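PDB 2G3W: hypothetical protein XAC2396 from Xanthomonas axonopodis pv. citri, which is of unknown function but has a compact fold built around a variation of the PD-(D/E)XK nuclease motif. Local coordinates for residues L12-M17 with A46-A51; D52-F57 with L69-Y74; S99-V104 with N128-E133. One frame throughout, in Å; residues are numbered along the deposited sequence. Where two conformers were deposited one is given.

Interaction 1: residues L12-M17 with A46-A51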
loop_
_atom_site.group_PDB
_atom_site.type_symbol
_atom_site.label_atom_id
_atom_site.label_comp_id
_atom_site.label_asym_id
_atom_site.label_seq_id
_atom_site.Cartn_x
_atom_site.Cartn_y
_atom_site.Cartn_z
ATOM N N LEU A 12 2.455 -26.355 -2.106
ATOM C CA LEU A 12 2.009 -25.191 -1.343
ATOM C C LEU A 12 0.584 -25.369 -0.839
ATOM O O LEU A 12 -0.348 -25.563 -1.629
ATOM C CB LEU A 12 2.104 -23.913 -2.193
ATOM C CG LEU A 12 3.435 -23.533 -2.860
ATOM C CD1 LEU A 12 3.280 -22.297 -3.730
ATOM C CD2 LEU A 12 4.515 -23.323 -1.809
ATOM N N GLN A 13 0.429 -25.338 0.481
ATOM C CA GLN A 13 -0.876 -25.246 1.096
ATOM C C GLN A 13 -1.078 -23.806 1.548
ATOM O O GLN A 13 -0.482 -23.361 2.532
ATOM C CB GLN A 13 -1.018 -26.222 2.260
ATOM C CG GLN A 13 -2.470 -26.413 2.712
ATOM C CD GLN A 13 -3.362 -27.034 1.643
ATOM O OE1 GLN A 13 -3.296 -28.233 1.379
ATOM N NE2 GLN A 13 -4.220 -26.220 1.048
ATOM N N ILE A 14 -1.915 -23.096 0.799
ATOM C CA ILE A 14 -2.079 -21.639 0.908
ATOM C C ILE A 14 -3.359 -21.292 1.673
ATOM O O ILE A 14 -4.423 -21.856 1.428
ATOM C CB ILE A 14 -2.068 -20.973 -0.483
ATOM C CG1 ILE A 14 -0.800 -21.369 -1.245
ATOM C CG2 ILE A 14 -2.200 -19.417 -0.372
ATOM C CD1 ILE A 14 -0.621 -20.641 -2.560
ATOM N N SER A 15 -3.212 -20.389 2.637
ATOM C CA SER A 15 -4.318 -19.854 3.410
ATOM C C SER A 15 -4.210 -18.345 3.348
ATOM O O SER A 15 -3.511 -17.718 4.154
ATOM C CB SER A 15 -4.240 -20.329 4.851
ATOM O OG SER A 15 -4.452 -21.717 4.913
ATOM N N ASP A 16 -4.889 -17.767 2.370
ATOM C CA ASP A 16 -4.830 -16.333 2.166
ATOM C C ASP A 16 -6.119 -15.710 2.691
ATOM O O ASP A 16 -7.144 -15.737 2.015
ATOM C CB ASP A 16 -4.638 -16.014 0.682
ATOM C CG ASP A 16 -4.361 -14.531 0.426
ATOM O OD1 ASP A 16 -4.755 -13.655 1.221
ATOM O OD2 ASP A 16 -3.722 -14.233 -0.592
HETATM N N MSE A 17 -6.050 -15.162 3.902
HETATM C CA MSE A 17 -7.153 -14.430 4.540
HETATM C C MSE A 17 -7.544 -13.195 3.732
HETATM O O MSE A 17 -8.711 -12.826 3.632
HETATM C CB MSE A 17 -6.731 -13.965 5.937
HETATM C CG MSE A 17 -7.076 -14.887 7.093
HETATM SE SE MSE A 17 -6.224 -14.376 8.817
HETATM C CE MSE A 17 -5.558 -12.572 8.397
ATOM N N ALA A 46 6.435 -15.713 -5.054
ATOM C CA ALA A 46 5.619 -14.927 -5.994
ATOM C C ALA A 46 4.412 -15.713 -6.463
ATOM O O ALA A 46 3.290 -15.184 -6.535
ATOM C CB ALA A 46 6.439 -14.463 -7.183
ATOM N N PHE A 47 4.640 -16.981 -6.787
ATOM C CA PHE A 47 3.539 -17.835 -7.127
ATOM C C PHE A 47 2.500 -17.833 -5.983
ATOM O O PHE A 47 1.303 -17.641 -6.219
ATOM C CB PHE A 47 4.036 -19.254 -7.498
ATOM C CG PHE A 47 2.957 -20.107 -8.119
ATOM C CD1 PHE A 47 1.944 -20.609 -7.340
ATOM C CD2 PHE A 47 2.939 -20.361 -9.493
ATOM C CE1 PHE A 47 0.905 -21.379 -7.895
ATOM C CE2 PHE A 47 1.909 -21.161 -10.063
ATOM C CZ PHE A 47 0.898 -21.646 -9.259
ATOM N N ALA A 48 2.958 -17.991 -4.743
ATOM C CA ALA A 48 2.053 -18.024 -3.602
ATOM C C ALA A 48 1.311 -16.714 -3.386
ATOM O O ALA A 48 0.133 -16.730 -2.967
ATOM C CB ALA A 48 2.799 -18.438 -2.337
ATOM N N LEU A 49 1.969 -15.584 -3.647
ATOM C CA LEU A 49 1.305 -14.275 -3.510
ATOM C C LEU A 49 0.179 -14.064 -4.542
ATOM O O LEU A 49 -0.787 -13.359 -4.276
ATOM C CB LEU A 49 2.313 -13.116 -3.549
ATOM C CG LEU A 49 3.376 -13.092 -2.428
ATOM C CD1 LEU A 49 4.311 -11.875 -2.570
ATOM C CD2 LEU A 49 2.689 -13.118 -1.063
ATOM N N PHE A 50 0.305 -14.705 -5.696
ATOM C CA PHE A 50 -0.587 -14.467 -6.825
ATOM C C PHE A 50 -1.306 -15.724 -7.318
ATOM O O PHE A 50 -1.817 -15.739 -8.432
ATOM C CB PHE A 50 0.212 -13.816 -7.967
ATOM C CG PHE A 50 0.634 -12.424 -7.647
ATOM C CD1 PHE A 50 -0.281 -11.378 -7.739
ATOM C CD2 PHE A 50 1.905 -12.168 -7.144
ATOM C CE1 PHE A 50 0.064 -10.128 -7.378
ATOM C CE2 PHE A 50 2.261 -10.908 -6.783
ATOM C CZ PHE A 50 1.343 -9.874 -6.910
ATOM N N ALA A 51 -1.352 -16.762 -6.475
ATOM C CA ALA A 51 -1.626 -18.118 -6.905
ATOM C C ALA A 51 -3.011 -18.275 -7.496
ATOM O O ALA A 51 -4.009 -17.774 -6.952
ATOM C CB ALA A 51 -1.421 -19.105 -5.755
HETATM O O HOH W 1 -2.570 -16.116 -2.415
#
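The packing of helix 37-49 against strand 6-16 rests here on two strand side chains, Leu-12 and Ile-14, which meet the last turn of the helix and Ala-51, two residues past its end. Both are directed at the helix. Ile-14 does most of the touching through one methyl: its CD1 lies 3.6 Å from CB of Ala-51 and 4.1 Å from CB of Ala-48, so that one methyl touches both the helix and the loop that follows it. The reach comes from an extended outer chain, CD1 anti to CA (chi2 -173°), which carries the methyl straight out from the strand. Leu-12 uses its CD1 branch, 4.1 Å from Ala-48 CB and 4.2 Å from Phe-47 CD1, a carbon of a ring it approaches obliquely. The small Ala-48 thus has a methyl from each strand residue against its CB. The backbones come to 7.1 Å there, measured from Ile-14 CA to Ala-48 CA. The polar link is indirect. One water donates both to Asp-16 OD2, at 2.9 Å, and to the carbonyl oxygen Ala-48 O, at 2.8 Å, bridging the end of the strand to the end of the helix; the other carboxylate oxygen of Asp-16 accepts from the backbone N of Arg-19. Arg-19 also reaches Ala-51 O from the turn after the strand. Strand 6-16 runs between strands 21-31 and 149-157, and Phe-47 goes on to meet His-25 edge-to-face and to touch Leu-69 of strand 69-72, while Phe-50 packs on strand 101-106.

Interaction 2: residues D52-F57 with L69-Y74; sequences DDRLEF and LWRRDY
Glu-56 and Trp-70 form an antiparallel hydrogen-bonded pair, Glu-56 N giving to Trp-70 O and Trp-70 N to Glu-56 O, both at 2.8 Å and nearly straight. Next along the hairpin, Phe-57 and Leu-69 are a non-hydrogen-bonded pair whose side chains lie side by side, Phe-57 CE1 3.8 Å from Leu-69 CD2. On the face of Glu-56 and Trp-70, Arg-72 NH2 makes a weak bond to Glu-56 OE1 at 3.1 Å, a salt bridge with carboxylate and guanidinium planes almost perpendicular (81°). That guanidinium lies flat over one face of the Trp-70 ring, which holds it against the strand. A water joins the indole NE1 to Phe-57 O. A second water bridges Glu-56 OE1, Trp-70 O and Arg-72 NE. Where the strands part, Arg-54, its chain bent at CG-CD, reaches the end of segment 69-74 and lays its guanidinium over the Tyr-74 ring, a cation-pi contact with CZ 4.0 Å from the centroid and planes 30° apart. Before it in the chain, Asp-52 OD1 accepts from Arg-54 N at 2.9 Å, closing an Asx turn, and also touches Arg-71 CD at 3.2 Å. Its OD2 makes a long ion pair with Arg-71 NH1, well out of the guanidinium plane. Strand 56-57 is the outermost strand at this end of the sheet within the chain; strand 69-72 pairs next with strand 78-84, while Leu-55, Phe-57 and Leu-69 pack on helix 37-49, Phe-57 reaching on to strand 21-31.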
loop_
_atom_site.group_PDB
_atom_site.type_symbol
_atom_site.label_atom_id
_atom_site.label_comp_id
_atom_site.label_asym_id
_atom_site.label_seq_id
_atom_site.Cartn_x
_atom_site.Cartn_y
_atom_site.Cartn_z
ATOM N N ASP A 52 -3.043 -19.023 -8.593
ATOM C CA ASP A 52 -4.211 -19.184 -9.419
ATOM C C ASP A 52 -4.109 -20.563 -10.026
ATOM O O ASP A 52 -3.004 -21.083 -10.178
ATOM C CB ASP A 52 -4.119 -18.170 -10.546
ATOM C CG ASP A 52 -5.431 -17.917 -11.202
ATOM O OD1 ASP A 52 -5.659 -18.483 -12.285
ATOM O OD2 ASP A 52 -6.231 -17.147 -10.636
ATOM N N ASP A 53 -5.247 -21.144 -10.406
ATOM C CA ASP A 53 -5.244 -22.402 -11.142
ATOM C C ASP A 53 -4.453 -22.268 -12.454
ATOM O O ASP A 53 -3.929 -23.259 -12.971
ATOM C CB ASP A 53 -6.678 -22.892 -11.394
ATOM N N ARG A 54 -4.331 -21.030 -12.944
ATOM C CA ARG A 54 -3.817 -20.754 -14.292
ATOM C C ARG A 54 -2.469 -20.020 -14.313
ATOM O O ARG A 54 -1.857 -19.848 -15.371
ATOM C CB ARG A 54 -4.868 -20.004 -15.116
ATOM C CG ARG A 54 -6.172 -20.766 -15.208
ATOM C CD ARG A 54 -7.106 -20.229 -16.273
ATOM N NE ARG A 54 -6.668 -20.513 -17.643
ATOM C CZ ARG A 54 -6.277 -19.578 -18.507
ATOM N NH1 ARG A 54 -6.266 -18.286 -18.144
ATOM N NH2 ARG A 54 -5.907 -19.929 -19.736
ATOM N N LEU A 55 -1.995 -19.622 -13.139
ATOM C CA LEU A 55 -0.670 -19.041 -13.031
ATOM C C LEU A 55 0.336 -20.095 -13.470
ATOM O O LEU A 55 0.248 -21.264 -13.052
ATOM C CB LEU A 55 -0.388 -18.580 -11.593
ATOM C CG LEU A 55 0.861 -17.717 -11.324
ATOM C CD1 LEU A 55 0.864 -16.489 -12.255
ATOM C CD2 LEU A 55 0.888 -17.241 -9.898
ATOM N N GLU A 56 1.275 -19.690 -14.324
ATOM C CA GLU A 56 2.385 -20.553 -14.712
ATOM C C GLU A 56 3.718 -19.814 -14.614
ATOM O O GLU A 56 3.774 -18.601 -14.797
ATOM C CB GLU A 56 2.197 -21.086 -16.134
ATOM C CG GLU A 56 1.104 -22.144 -16.205
ATOM C CD GLU A 56 0.569 -22.364 -17.594
ATOM O OE1 GLU A 56 1.103 -21.752 -18.551
ATOM O OE2 GLU A 56 -0.401 -23.153 -17.715
ATOM N N PHE A 57 4.780 -20.562 -14.331
ATOM C CA PHE A 57 6.145 -20.039 -14.471
ATOM C C PHE A 57 6.478 -19.865 -15.947
ATOM O O PHE A 57 6.183 -20.749 -16.756
ATOM C CB PHE A 57 7.159 -20.979 -13.783
ATOM C CG PHE A 57 6.937 -21.113 -12.281
ATOM C CD1 PHE A 57 7.166 -20.035 -11.433
ATOM C CD2 PHE A 57 6.487 -22.317 -11.721
ATOM C CE1 PHE A 57 6.952 -20.135 -10.041
ATOM C CE2 PHE A 57 6.272 -22.433 -10.332
ATOM C CZ PHE A 57 6.493 -21.340 -9.492
ATOM N N LEU A 69 6.667 -15.041 -14.116
ATOM C CA LEU A 69 5.380 -15.771 -13.993
ATOM C C LEU A 69 4.323 -15.083 -14.807
ATOM O O LEU A 69 4.396 -13.870 -15.015
ATOM C CB LEU A 69 4.902 -15.871 -12.540
ATOM C CG LEU A 69 5.831 -16.394 -11.438
ATOM C CD1 LEU A 69 6.774 -15.278 -10.927
ATOM C CD2 LEU A 69 4.968 -16.916 -10.293
ATOM N N TRP A 70 3.307 -15.843 -15.228
ATOM C CA TRP A 70 2.152 -15.250 -15.913
ATOM C C TRP A 70 0.896 -16.101 -15.899
ATOM O O TRP A 70 0.968 -17.335 -15.801
ATOM C CB TRP A 70 2.471 -14.839 -17.355
ATOM C CG TRP A 70 3.094 -15.880 -18.270
ATOM C CD1 TRP A 70 3.492 -17.153 -17.961
ATOM C CD2 TRP A 70 3.428 -15.674 -19.646
ATOM N NE1 TRP A 70 4.029 -17.766 -19.086
ATOM C CE2 TRP A 70 4.013 -16.868 -20.125
ATOM C CE3 TRP A 70 3.315 -14.573 -20.517
ATOM C CZ2 TRP A 70 4.462 -17.002 -21.444
ATOM C CZ3 TRP A 70 3.761 -14.709 -21.824
ATOM C CH2 TRP A 70 4.319 -15.923 -22.277
ATOM N N ARG A 71 -0.231 -15.399 -15.932
ATOM C CA ARG A 71 -1.527 -16.005 -16.188
ATOM C C ARG A 71 -1.998 -15.437 -17.527
ATOM O O ARG A 71 -1.994 -14.217 -17.740
ATOM C CB ARG A 71 -2.509 -15.683 -15.072
ATOM C CG ARG A 71 -3.888 -16.269 -15.341
ATOM C CD ARG A 71 -4.836 -16.031 -14.195
ATOM N NE ARG A 71 -5.162 -14.613 -14.009
ATOM C CZ ARG A 71 -4.717 -13.862 -13.005
ATOM N NH1 ARG A 71 -3.914 -14.377 -12.076
ATOM N NH2 ARG A 71 -5.088 -12.593 -12.927
ATOM N N ARG A 72 -2.352 -16.321 -18.443
ATOM C CA ARG A 72 -2.803 -15.890 -19.756
ATOM C C ARG A 72 -4.264 -16.282 -19.979
ATOM O O ARG A 72 -4.690 -17.348 -19.537
ATOM C CB ARG A 72 -1.908 -16.496 -20.836
ATOM C CG ARG A 72 -0.488 -15.943 -20.835
ATOM C CD ARG A 72 0.355 -16.758 -21.786
ATOM N NE ARG A 72 0.879 -17.935 -21.094
ATOM C CZ ARG A 72 1.548 -18.922 -21.674
ATOM N NH1 ARG A 72 1.776 -18.894 -22.969
ATOM N NH2 ARG A 72 1.993 -19.935 -20.940
ATOM N N ASP A 73 -5.041 -15.428 -20.641
ATOM C CA ASP A 73 -6.453 -15.744 -20.818
ATOM C C ASP A 73 -6.614 -16.930 -21.774
ATOM O O ASP A 73 -5.610 -17.449 -22.292
ATOM C CB ASP A 73 -7.288 -14.526 -21.272
ATOM C CG ASP A 73 -6.870 -13.978 -22.637
ATOM O OD1 ASP A 73 -6.339 -14.745 -23.475
ATOM O OD2 ASP A 73 -7.090 -12.763 -22.875
ATOM N N TYR A 74 -7.874 -17.336 -21.993
ATOM C CA TYR A 74 -8.221 -18.507 -22.818
ATOM C C TYR A 74 -7.974 -18.304 -24.312
ATOM O O TYR A 74 -8.216 -19.208 -25.094
ATOM C CB TYR A 74 -9.679 -18.953 -22.563
ATOM C CG TYR A 74 -9.846 -19.534 -21.178
ATOM C CD1 TYR A 74 -9.321 -20.800 -20.870
ATOM C CD2 TYR A 74 -10.484 -18.801 -20.160
ATOM C CE1 TYR A 74 -9.436 -21.336 -19.595
ATOM C CE2 TYR A 74 -10.600 -19.327 -18.869
ATOM C CZ TYR A 74 -10.072 -20.599 -18.597
ATOM O OH TYR A 74 -10.174 -21.149 -17.334
HETATM O O HOH W 2 -2.116 -19.172 -17.846
HETATM O O HOH W 3 0.352 -18.733 -18.363
HETATM O O HOH W 4 5.116 -20.319 -19.187
#

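Interaction 3: residues S99-V104 with N128-E133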
loop_
_atom_site.group_PDB
_atom_site.type_symbol
_atom_site.label_atom_id
_atom_site.label_comp_id
_atom_site.label_asym_id
_atom_site.label_seq_id
_atom_site.Cartn_x
_atom_site.Cartn_y
_atom_site.Cartn_z
ATOM N N SER A 99 0.269 -6.592 -20.994
ATOM C CA SER A 99 -0.534 -7.389 -20.066
ATOM C C SER A 99 -1.536 -6.501 -19.348
ATOM O O SER A 99 -1.307 -5.297 -19.188
ATOM C CB SER A 99 0.409 -8.159 -19.089
ATOM O OG SER A 99 -0.251 -8.725 -17.951
ATOM N N ARG A 100 -2.651 -7.098 -18.936
ATOM C CA ARG A 100 -3.722 -6.401 -18.226
ATOM C C ARG A 100 -3.185 -5.790 -16.925
ATOM O O ARG A 100 -3.470 -4.633 -16.608
ATOM C CB ARG A 100 -4.878 -7.372 -17.939
ATOM C CG ARG A 100 -6.237 -6.750 -17.553
ATOM C CD ARG A 100 -7.223 -7.815 -16.922
ATOM N NE ARG A 100 -6.519 -8.683 -15.956
ATOM C CZ ARG A 100 -6.044 -8.291 -14.765
ATOM N NH1 ARG A 100 -6.244 -7.038 -14.346
ATOM N NH2 ARG A 100 -5.379 -9.157 -13.989
ATOM N N GLU A 101 -2.418 -6.587 -16.189
ATOM C CA GLU A 101 -1.723 -6.138 -14.994
ATOM C C GLU A 101 -0.268 -6.586 -15.097
ATOM O O GLU A 101 -0.003 -7.712 -15.490
ATOM C CB GLU A 101 -2.356 -6.719 -13.715
ATOM C CG GLU A 101 -1.664 -6.170 -12.402
ATOM C CD GLU A 101 -2.266 -6.716 -11.077
ATOM O OE1 GLU A 101 -3.495 -6.861 -10.958
ATOM O OE2 GLU A 101 -1.496 -6.973 -10.129
ATOM N N ALA A 102 0.662 -5.680 -14.771
ATOM C CA ALA A 102 2.076 -5.998 -14.717
ATOM C C ALA A 102 2.488 -5.869 -13.277
ATOM O O ALA A 102 1.968 -4.992 -12.561
ATOM C CB ALA A 102 2.883 -5.038 -15.599
ATOM N N VAL A 103 3.390 -6.744 -12.840
ATOM C CA VAL A 103 3.927 -6.713 -11.469
ATOM C C VAL A 103 5.451 -6.773 -11.518
ATOM O O VAL A 103 6.026 -7.610 -12.223
ATOM C CB VAL A 103 3.390 -7.927 -10.641
ATOM C CG1 VAL A 103 3.794 -7.855 -9.129
ATOM C CG2 VAL A 103 1.832 -8.055 -10.807
ATOM N N VAL A 104 6.099 -5.894 -10.766
ATOM C CA VAL A 104 7.514 -5.978 -10.513
ATOM C C VAL A 104 7.671 -6.335 -9.033
ATOM O O VAL A 104 7.092 -5.683 -8.177
ATOM C CB VAL A 104 8.170 -4.606 -10.795
ATOM C CG1 VAL A 104 9.676 -4.586 -10.366
ATOM C CG2 VAL A 104 8.031 -4.283 -12.223
ATOM N N ASN A 128 -1.618 0.290 -14.662
ATOM C CA ASN A 128 -1.887 -1.144 -14.527
ATOM C C ASN A 128 -0.672 -1.856 -13.962
ATOM O O ASN A 128 -0.501 -3.066 -14.112
ATOM C CB ASN A 128 -2.296 -1.745 -15.874
ATOM C CG ASN A 128 -1.180 -1.668 -16.934
ATOM O OD1 ASN A 128 -0.383 -0.731 -16.954
ATOM N ND2 ASN A 128 -1.148 -2.658 -17.831
ATOM N N LEU A 129 0.169 -1.088 -13.301
ATOM C CA LEU A 129 1.405 -1.592 -12.732
ATOM C C LEU A 129 1.285 -1.769 -11.229
ATOM O O LEU A 129 0.745 -0.915 -10.543
ATOM C CB LEU A 129 2.530 -0.596 -13.043
ATOM C CG LEU A 129 3.917 -0.842 -12.427
ATOM C CD1 LEU A 129 4.484 -2.181 -12.855
ATOM C CD2 LEU A 129 4.832 0.305 -12.894
ATOM N N ARG A 130 1.757 -2.907 -10.731
ATOM C CA ARG A 130 1.909 -3.150 -9.297
ATOM C C ARG A 130 3.401 -3.310 -8.976
ATOM O O ARG A 130 4.096 -4.110 -9.607
ATOM C CB ARG A 130 1.129 -4.436 -8.906
ATOM C CG ARG A 130 1.232 -4.820 -7.428
ATOM C CD ARG A 130 0.446 -6.156 -7.161
ATOM N NE ARG A 130 -0.967 -5.899 -7.408
ATOM C CZ ARG A 130 -1.797 -5.299 -6.555
ATOM N NH1 ARG A 130 -1.388 -4.887 -5.353
ATOM N NH2 ARG A 130 -3.032 -5.088 -6.920
ATOM N N VAL A 131 3.922 -2.539 -8.029
ATOM C CA VAL A 131 5.320 -2.674 -7.658
ATOM C C VAL A 131 5.338 -3.043 -6.199
ATOM O O VAL A 131 4.690 -2.381 -5.361
ATOM C CB VAL A 131 6.166 -1.367 -7.903
ATOM C CG1 VAL A 131 7.647 -1.588 -7.393
ATOM C CG2 VAL A 131 6.159 -0.997 -9.382
ATOM N N ILE A 132 6.005 -4.154 -5.899
ATOM C CA ILE A 132 6.196 -4.545 -4.509
ATOM C C ILE A 132 7.671 -4.750 -4.168
ATOM O O ILE A 132 8.506 -5.062 -5.050
ATOM C CB ILE A 132 5.365 -5.770 -4.095
ATOM C CG1 ILE A 132 5.938 -7.039 -4.626
ATOM C CG2 ILE A 132 3.828 -5.641 -4.469
ATOM C CD1 ILE A 132 5.537 -8.188 -3.768
ATOM N N GLU A 133 7.993 -4.529 -2.896
ATOM C CA GLU A 133 9.363 -4.725 -2.429
ATOM C C GLU A 133 9.343 -5.682 -1.241
ATOM O O GLU A 133 8.539 -5.512 -0.316
ATOM C CB GLU A 133 10.013 -3.420 -1.998
ATOM C CG GLU A 133 11.338 -3.716 -1.321
ATOM C CD GLU A 133 12.210 -2.515 -1.136
ATOM O OE1 GLU A 133 11.797 -1.403 -1.521
ATOM O OE2 GLU A 133 13.344 -2.688 -0.628
#
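Ala-102 and Leu-129, Val-103 and Arg-130, and Val-104 and Val-131 stand abreast as parallel pairs. Four backbone bonds join them: Ala-102 N to Asn-128 O, Arg-130 N to Ala-102 O, Val-104 N to Arg-130 O, and Ile-132 N to Val-104 O, the last two at 2.9 and 3.0 Å. CA-H groups add to the ladder, with Val-103 CA 3.2 Å from Arg-130 O. The strand axes cross at only -17°.

Among the polar side chains, Arg-130 gives its NE hydrogen to Glu-101 OE2 at 3.0 Å in a salt bridge, with an angle of 162°. The oxygen lies in the guanidinium plane, but the donor stands above the plane of the carboxylate. Glu-101 is fully extended, with CG anti to its own N, so its carboxylate reaches across to the neighbouring strand. The Arg-130 chain bends at CG-CD (chi3 -65°), turning NE toward that oxygen. At the start of the strands Asn-128 ND2 donates to Arg-100 O at 3.3 Å, from well above the carbonyl plane, and also to Cys-96 O at the end of helix 89-98; these bonds fix the amide's rotation. Ser-99 OG donates to Glu-101 O within its own segment.

The apolar contacts divide between the two faces. On the face of Ala-102, Leu-129 CD1 lies 4.2 Å from Val-104 CG2, and this face is covered by helices 89-98 and 110-123, with Trp-115 against Val-104 and Val-131. On the other, Val-103 CG2 rests 4.1 Å from Arg-130 CB, and Phe-50 touches Arg-130. Strands 101-106 and 129-133, joined through helix 110-123, form a beta-alpha-beta crossover in a mixed sheet, consistent with the PD-(D/E)XK-like core.

How the interactions relate
From the N terminus, interaction 1 closes first, bringing helix 37-49 back onto strand 6-16 after the excursion through strand 21-31. The chain then runs directly into interaction 2, which closes the hairpin loop between strands 56-57 and 69-72. Interaction 3 follows strand 78-84 and helix 89-98 and encloses helix 110-123. The three are in series, with neither nesting nor crossing, yet all reach one mixed sheet. Residues 46-51 are the common neighbour: Phe-47 packs on Leu-55, Phe-57 and Leu-69 of interaction 2, while Phe-50 meets Val-103 and Arg-130, and Leu-49 meets Ile-132, of interaction 3. The end of one helix thus joins distant parts of the sheet.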